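Local coordinates for protein geranyltranstransferase (Legionella pneumophila subsp. pneumophila, PDB 3LOM) that probably condenses allylic diphosphates with isopentenyl diphosphate, with magnesium as cofactor, to make farnesyl diphosphate and perhaps longer isoprenoid chains, at residues A[189-201]-A[215-227]. Numbering follows the deposited sequence.
Sequences TGKLILACFEMVL and LRTYGKHIGLVFQ
With chi1 at -51°, CG of Phe-197 is anti to its own carbonyl carbon and beside the backbone N, and the ring is thrown across to helix 209-236, whereas Glu-198, next in sequence, bends at chi2 (-81°) to bring its carboxylate to the extended chain of Arg-216. The bare backbone at Gly-219 takes both the Phe-197 ring and Leu-194 CD1, a glycine serving as a socket for two side chains. Phe-197 CE2 comes to 3.6 Å from Gly-219 CA, and one face of the ring looks onto the backbone of Leu-215 and Gly-219. Leu-194 lays CD1 on the same backbone, 3.6 Å from Arg-216 O and close to Gly-219 C and Lys-220 N. The far end of the Phe-197 ring, CZ, meets the edge of the Tyr-218 ring at CD2, 3.5 Å away, in an oblique aromatic pair. The hydroxyl of Tyr-218 is hydrogen-bonded to Thr-295. Ile-193 is a knob in the hole formed by Gly-219, Ile-222, Gly-223 and Phe-226, its CD1 3.7 Å from Gly-223 CA.

These are neighbouring, nearly antiparallel helices of the all-helical isoprenoid synthase fold, their axes 8.6 Å apart at closest approach and at 152° to one another. Helix 69-91 packs on another side of helix 178-201, while helix 263-279 covers part of helix 209-236.

Along the more polar flank, Arg-216 grips Glu-198 side-on in a two-pronged salt bridge. NE reaches OE2 at 2.7 Å, tilted out of the carboxylate plane, and NH2 gives OE1 a straighter bond of 3.2 Å on its syn lone pair. Two bonds between nearly coplanar groups restrict the rotation of both. A water donates to Gly-190 O and to Gly-219 O (2.8 Å), bridging backbone carbonyls of the two helices.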
loop_
_atom_site.group_PDB
_atom_site.type_symbol
_atom_site.label_atom_id
_atom_site.label_comp_id
_atom_site.label_asym_id
_atom_site.label_seq_id
_atom_site.Cartn_x
_atom_site.Cartn_y
_atom_site.Cartn_z
ATOM N N THR A 189 -1.772 10.971 -12.371
ATOM C CA THR A 189 -1.334 12.052 -11.492
ATOM C C THR A 189 -2.442 12.976 -10.995
ATOM O O THR A 189 -2.341 13.526 -9.889
ATOM C CB THR A 189 -0.234 12.899 -12.143
ATOM O OG1 THR A 189 -0.570 13.133 -13.508
ATOM C CG2 THR A 189 1.109 12.181 -12.074
ATOM N N GLY A 190 -3.490 13.140 -11.801
ATOM C CA GLY A 190 -4.562 14.085 -11.502
ATOM C C GLY A 190 -5.232 13.865 -10.162
ATOM O O GLY A 190 -5.405 14.810 -9.377
ATOM N N LYS A 191 -5.585 12.609 -9.902
ATOM C CA LYS A 191 -6.265 12.197 -8.667
ATOM C C LYS A 191 -5.416 12.364 -7.405
ATOM O O LYS A 191 -5.956 12.675 -6.335
ATOM C CB LYS A 191 -6.722 10.740 -8.770
ATOM C CG LYS A 191 -7.730 10.476 -9.877
ATOM C CD LYS A 191 -9.076 10.063 -9.340
ATOM C CE LYS A 191 -9.881 9.387 -10.433
ATOM N NZ LYS A 191 -10.773 8.342 -9.867
ATOM N N LEU A 192 -4.103 12.144 -7.525
ATOM C CA LEU A 192 -3.207 12.285 -6.374
ATOM C C LEU A 192 -2.994 13.756 -6.019
ATOM O O LEU A 192 -3.039 14.114 -4.850
ATOM C CB LEU A 192 -1.867 11.569 -6.591
ATOM C CG LEU A 192 -1.074 11.262 -5.313
ATOM C CD1 LEU A 192 -1.794 10.210 -4.464
ATOM C CD2 LEU A 192 0.362 10.830 -5.622
ATOM N N ILE A 193 -2.769 14.593 -7.033
ATOM C CA ILE A 193 -2.730 16.052 -6.861
ATOM C C ILE A 193 -4.035 16.600 -6.266
ATOM O O ILE A 193 -4.005 17.451 -5.369
ATOM C CB ILE A 193 -2.354 16.766 -8.175
ATOM C CG1 ILE A 193 -0.869 16.525 -8.468
ATOM C CG2 ILE A 193 -2.641 18.263 -8.093
ATOM C CD1 ILE A 193 -0.456 16.720 -9.910
ATOM N N LEU A 194 -5.164 16.071 -6.740
ATOM C CA LEU A 194 -6.485 16.423 -6.220
ATOM C C LEU A 194 -6.642 16.002 -4.758
ATOM O O LEU A 194 -7.258 16.721 -3.963
ATOM C CB LEU A 194 -7.574 15.769 -7.076
ATOM C CG LEU A 194 -8.907 16.470 -7.338
ATOM C CD1 LEU A 194 -8.714 17.933 -7.727
ATOM C CD2 LEU A 194 -9.666 15.715 -8.432
ATOM N N ALA A 195 -6.066 14.848 -4.411
ATOM C CA ALA A 195 -6.054 14.347 -3.031
ATOM C C ALA A 195 -5.433 15.308 -1.993
ATOM O O ALA A 195 -5.820 15.272 -0.828
ATOM C CB ALA A 195 -5.393 12.984 -2.963
ATOM N N CYS A 196 -4.499 16.166 -2.419
ATOM C CA CYS A 196 -3.909 17.194 -1.542
ATOM C C CYS A 196 -4.977 18.105 -0.971
ATOM O O CYS A 196 -4.995 18.394 0.223
ATOM C CB CYS A 196 -2.897 18.063 -2.293
ATOM S SG CYS A 196 -1.526 17.180 -3.035
ATOM N N PHE A 197 -5.876 18.532 -1.850
ATOM C CA PHE A 197 -6.958 19.423 -1.496
ATOM C C PHE A 197 -8.081 18.652 -0.806
ATOM O O PHE A 197 -8.656 19.131 0.171
ATOM C CB PHE A 197 -7.435 20.161 -2.747
ATOM C CG PHE A 197 -6.316 20.810 -3.521
ATOM C CD1 PHE A 197 -5.892 22.093 -3.205
ATOM C CD2 PHE A 197 -5.672 20.129 -4.552
ATOM C CE1 PHE A 197 -4.849 22.691 -3.907
ATOM C CE2 PHE A 197 -4.624 20.712 -5.250
ATOM C CZ PHE A 197 -4.215 21.997 -4.934
ATOM N N GLU A 198 -8.350 17.440 -1.278
ATOM C CA GLU A 198 -9.440 16.625 -0.727
ATOM C C GLU A 198 -9.174 16.077 0.678
ATOM O O GLU A 198 -10.098 16.011 1.493
ATOM C CB GLU A 198 -9.815 15.480 -1.675
ATOM C CG GLU A 198 -10.436 15.911 -3.001
ATOM C CD GLU A 198 -11.926 16.228 -2.913
ATOM O OE1 GLU A 198 -12.556 15.992 -1.856
ATOM O OE2 GLU A 198 -12.471 16.710 -3.926
ATOM N N MET A 199 -7.930 15.676 0.956
ATOM C CA MET A 199 -7.553 15.229 2.309
ATOM C C MET A 199 -7.590 16.397 3.306
ATOM O O MET A 199 -7.985 16.219 4.459
ATOM C CB MET A 199 -6.184 14.533 2.322
ATOM C CG MET A 199 -6.214 13.064 1.892
ATOM S SD MET A 199 -4.607 12.224 1.845
ATOM C CE MET A 199 -3.873 13.183 0.622
ATOM N N VAL A 200 -7.195 17.583 2.837
ATOM C CA VAL A 200 -7.276 18.826 3.605
ATOM C C VAL A 200 -8.739 19.178 3.931
ATOM O O VAL A 200 -9.050 19.571 5.061
ATOM C CB VAL A 200 -6.507 19.984 2.872
ATOM C CG1 VAL A 200 -7.061 21.361 3.208
ATOM C CG2 VAL A 200 -5.017 19.929 3.201
ATOM N N LEU A 201 -9.630 18.987 2.954
ATOM C CA LEU A 201 -11.068 19.244 3.123
ATOM C C LEU A 201 -11.752 18.288 4.097
ATOM O O LEU A 201 -12.687 18.679 4.797
ATOM C CB LEU A 201 -11.790 19.215 1.774
ATOM C CG LEU A 201 -11.628 20.465 0.904
ATOM C CD1 LEU A 201 -12.020 20.163 -0.532
ATOM C CD2 LEU A 201 -12.424 21.656 1.455
ATOM N N LEU A 215 -11.383 24.860 -4.440
ATOM C CA LEU A 215 -10.144 24.094 -4.300
ATOM C C LEU A 215 -10.062 23.036 -5.399
ATOM O O LEU A 215 -9.055 22.951 -6.115
ATOM C CB LEU A 215 -10.039 23.457 -2.908
ATOM C CG LEU A 215 -9.809 24.391 -1.710
ATOM C CD1 LEU A 215 -9.824 23.608 -0.414
ATOM C CD2 LEU A 215 -8.506 25.184 -1.833
ATOM N N ARG A 216 -11.150 22.275 -5.538
ATOM C CA ARG A 216 -11.316 21.249 -6.573
ATOM C C ARG A 216 -11.015 21.725 -7.995
ATOM O O ARG A 216 -10.397 20.996 -8.772
ATOM C CB ARG A 216 -12.719 20.636 -6.488
ATOM C CG ARG A 216 -12.871 19.679 -5.322
ATOM C CD ARG A 216 -14.314 19.460 -4.910
ATOM N NE ARG A 216 -14.393 18.550 -3.768
ATOM C CZ ARG A 216 -15.512 18.223 -3.127
ATOM N NH1 ARG A 216 -16.680 18.729 -3.501
ATOM N NH2 ARG A 216 -15.459 17.384 -2.099
ATOM N N THR A 217 -11.430 22.948 -8.317
ATOM C CA THR A 217 -11.135 23.552 -9.619
ATOM C C THR A 217 -9.641 23.868 -9.753
ATOM O O THR A 217 -9.025 23.517 -10.766
ATOM C CB THR A 217 -12.003 24.810 -9.873
ATOM O OG1 THR A 217 -13.385 24.462 -9.745
ATOM C CG2 THR A 217 -11.767 25.384 -11.270
ATOM N N TYR A 218 -9.059 24.507 -8.731
ATOM C CA TYR A 218 -7.611 24.753 -8.710
ATOM C C TYR A 218 -6.843 23.442 -8.898
ATOM O O TYR A 218 -5.982 23.357 -9.764
ATOM C CB TYR A 218 -7.159 25.473 -7.428
ATOM C CG TYR A 218 -5.670 25.774 -7.410
ATOM C CD1 TYR A 218 -5.150 26.865 -8.103
ATOM C CD2 TYR A 218 -4.778 24.955 -6.713
ATOM C CE1 TYR A 218 -3.782 27.135 -8.103
ATOM C CE2 TYR A 218 -3.407 25.216 -6.705
ATOM C CZ TYR A 218 -2.920 26.306 -7.399
ATOM O OH TYR A 218 -1.573 26.565 -7.394
ATOM N N GLY A 219 -7.198 22.431 -8.102
ATOM C CA GLY A 219 -6.614 21.090 -8.179
ATOM C C GLY A 219 -6.659 20.366 -9.517
ATOM O O GLY A 219 -5.653 19.781 -9.935
ATOM N N LYS A 220 -7.816 20.393 -10.184
ATOM C CA LYS A 220 -7.976 19.737 -11.490
ATOM C C LYS A 220 -7.110 20.401 -12.536
ATOM O O LYS A 220 -6.421 19.729 -13.304
ATOM C CB LYS A 220 -9.436 19.768 -11.955
ATOM C CG LYS A 220 -10.311 18.689 -11.340
ATOM C CD LYS A 220 -11.786 19.046 -11.445
ATOM C CE LYS A 220 -12.617 18.242 -10.450
ATOM N NZ LYS A 220 -13.967 18.836 -10.234
ATOM N N HIS A 221 -7.144 21.728 -12.564
ATOM C CA HIS A 221 -6.431 22.456 -13.597
ATOM C C HIS A 221 -4.928 22.498 -13.359
ATOM O O HIS A 221 -4.157 22.539 -14.313
ATOM C CB HIS A 221 -7.040 23.846 -13.807
ATOM C CG HIS A 221 -8.412 23.803 -14.409
ATOM N ND1 HIS A 221 -8.630 23.886 -15.765
ATOM C CD2 HIS A 221 -9.630 23.635 -13.842
ATOM C CE1 HIS A 221 -9.925 23.787 -16.009
ATOM N NE2 HIS A 221 -10.555 23.639 -14.859
ATOM N N ILE A 222 -4.514 22.447 -12.094
ATOM C CA ILE A 222 -3.087 22.439 -11.765
ATOM C C ILE A 222 -2.423 21.081 -12.090
ATOM O O ILE A 222 -1.329 21.043 -12.652
ATOM C CB ILE A 222 -2.816 22.982 -10.318
ATOM C CG1 ILE A 222 -1.518 23.785 -10.266
ATOM C CG2 ILE A 222 -2.911 21.902 -9.232
ATOM C CD1 ILE A 222 -1.691 25.224 -10.677
ATOM N N GLY A 223 -3.128 19.985 -11.797
ATOM C CA GLY A 223 -2.664 18.634 -12.111
ATOM C C GLY A 223 -2.598 18.335 -13.596
ATOM O O GLY A 223 -1.750 17.562 -14.052
ATOM N N LEU A 224 -3.498 18.960 -14.347
ATOM C CA LEU A 224 -3.525 18.852 -15.796
ATOM C C LEU A 224 -2.394 19.661 -16.424
ATOM O O LEU A 224 -1.640 19.142 -17.250
ATOM C CB LEU A 224 -4.883 19.328 -16.317
ATOM C CG LEU A 224 -5.162 19.484 -17.810
ATOM C CD1 LEU A 224 -4.938 18.188 -18.588
ATOM C CD2 LEU A 224 -6.584 19.986 -18.000
ATOM N N VAL A 225 -2.271 20.920 -16.014
ATOM C CA VAL A 225 -1.297 21.842 -16.614
ATOM C C VAL A 225 0.184 21.476 -16.358
ATOM O O VAL A 225 1.043 21.791 -17.184
ATOM C CB VAL A 225 -1.618 23.333 -16.259
ATOM C CG1 VAL A 225 -1.094 23.714 -14.879
ATOM C CG2 VAL A 225 -1.107 24.279 -17.337
ATOM N N PHE A 226 0.471 20.798 -15.240
ATOM C CA PHE A 226 1.833 20.308 -14.954
ATOM C C PHE A 226 2.289 19.333 -16.035
ATOM O O PHE A 226 3.421 19.403 -16.521
ATOM C CB PHE A 226 1.915 19.611 -13.591
ATOM C CG PHE A 226 1.833 20.541 -12.411
ATOM C CD1 PHE A 226 2.111 21.902 -12.538
ATOM C CD2 PHE A 226 1.501 20.041 -11.155
ATOM C CE1 PHE A 226 2.032 22.748 -11.439
ATOM C CE2 PHE A 226 1.424 20.876 -10.050
ATOM C CZ PHE A 226 1.694 22.230 -10.189
ATOM N N GLN A 227 1.374 18.444 -16.416
ATOM C CA GLN A 227 1.607 17.454 -17.459
ATOM C C GLN A 227 1.696 18.063 -18.856
ATOM O O GLN A 227 2.451 17.574 -19.703
ATOM C CB GLN A 227 0.510 16.394 -17.411
ATOM C CG GLN A 227 0.894 15.114 -18.083
ATOM C CD GLN A 227 2.125 14.458 -17.475
ATOM O OE1 GLN A 227 2.269 14.380 -16.252
ATOM N NE2 GLN A 227 3.020 13.985 -18.336
HETATM O O HOH W 1 0.548 16.164 -13.138
HETATM O O HOH W 2 -5.318 17.120 -10.583
#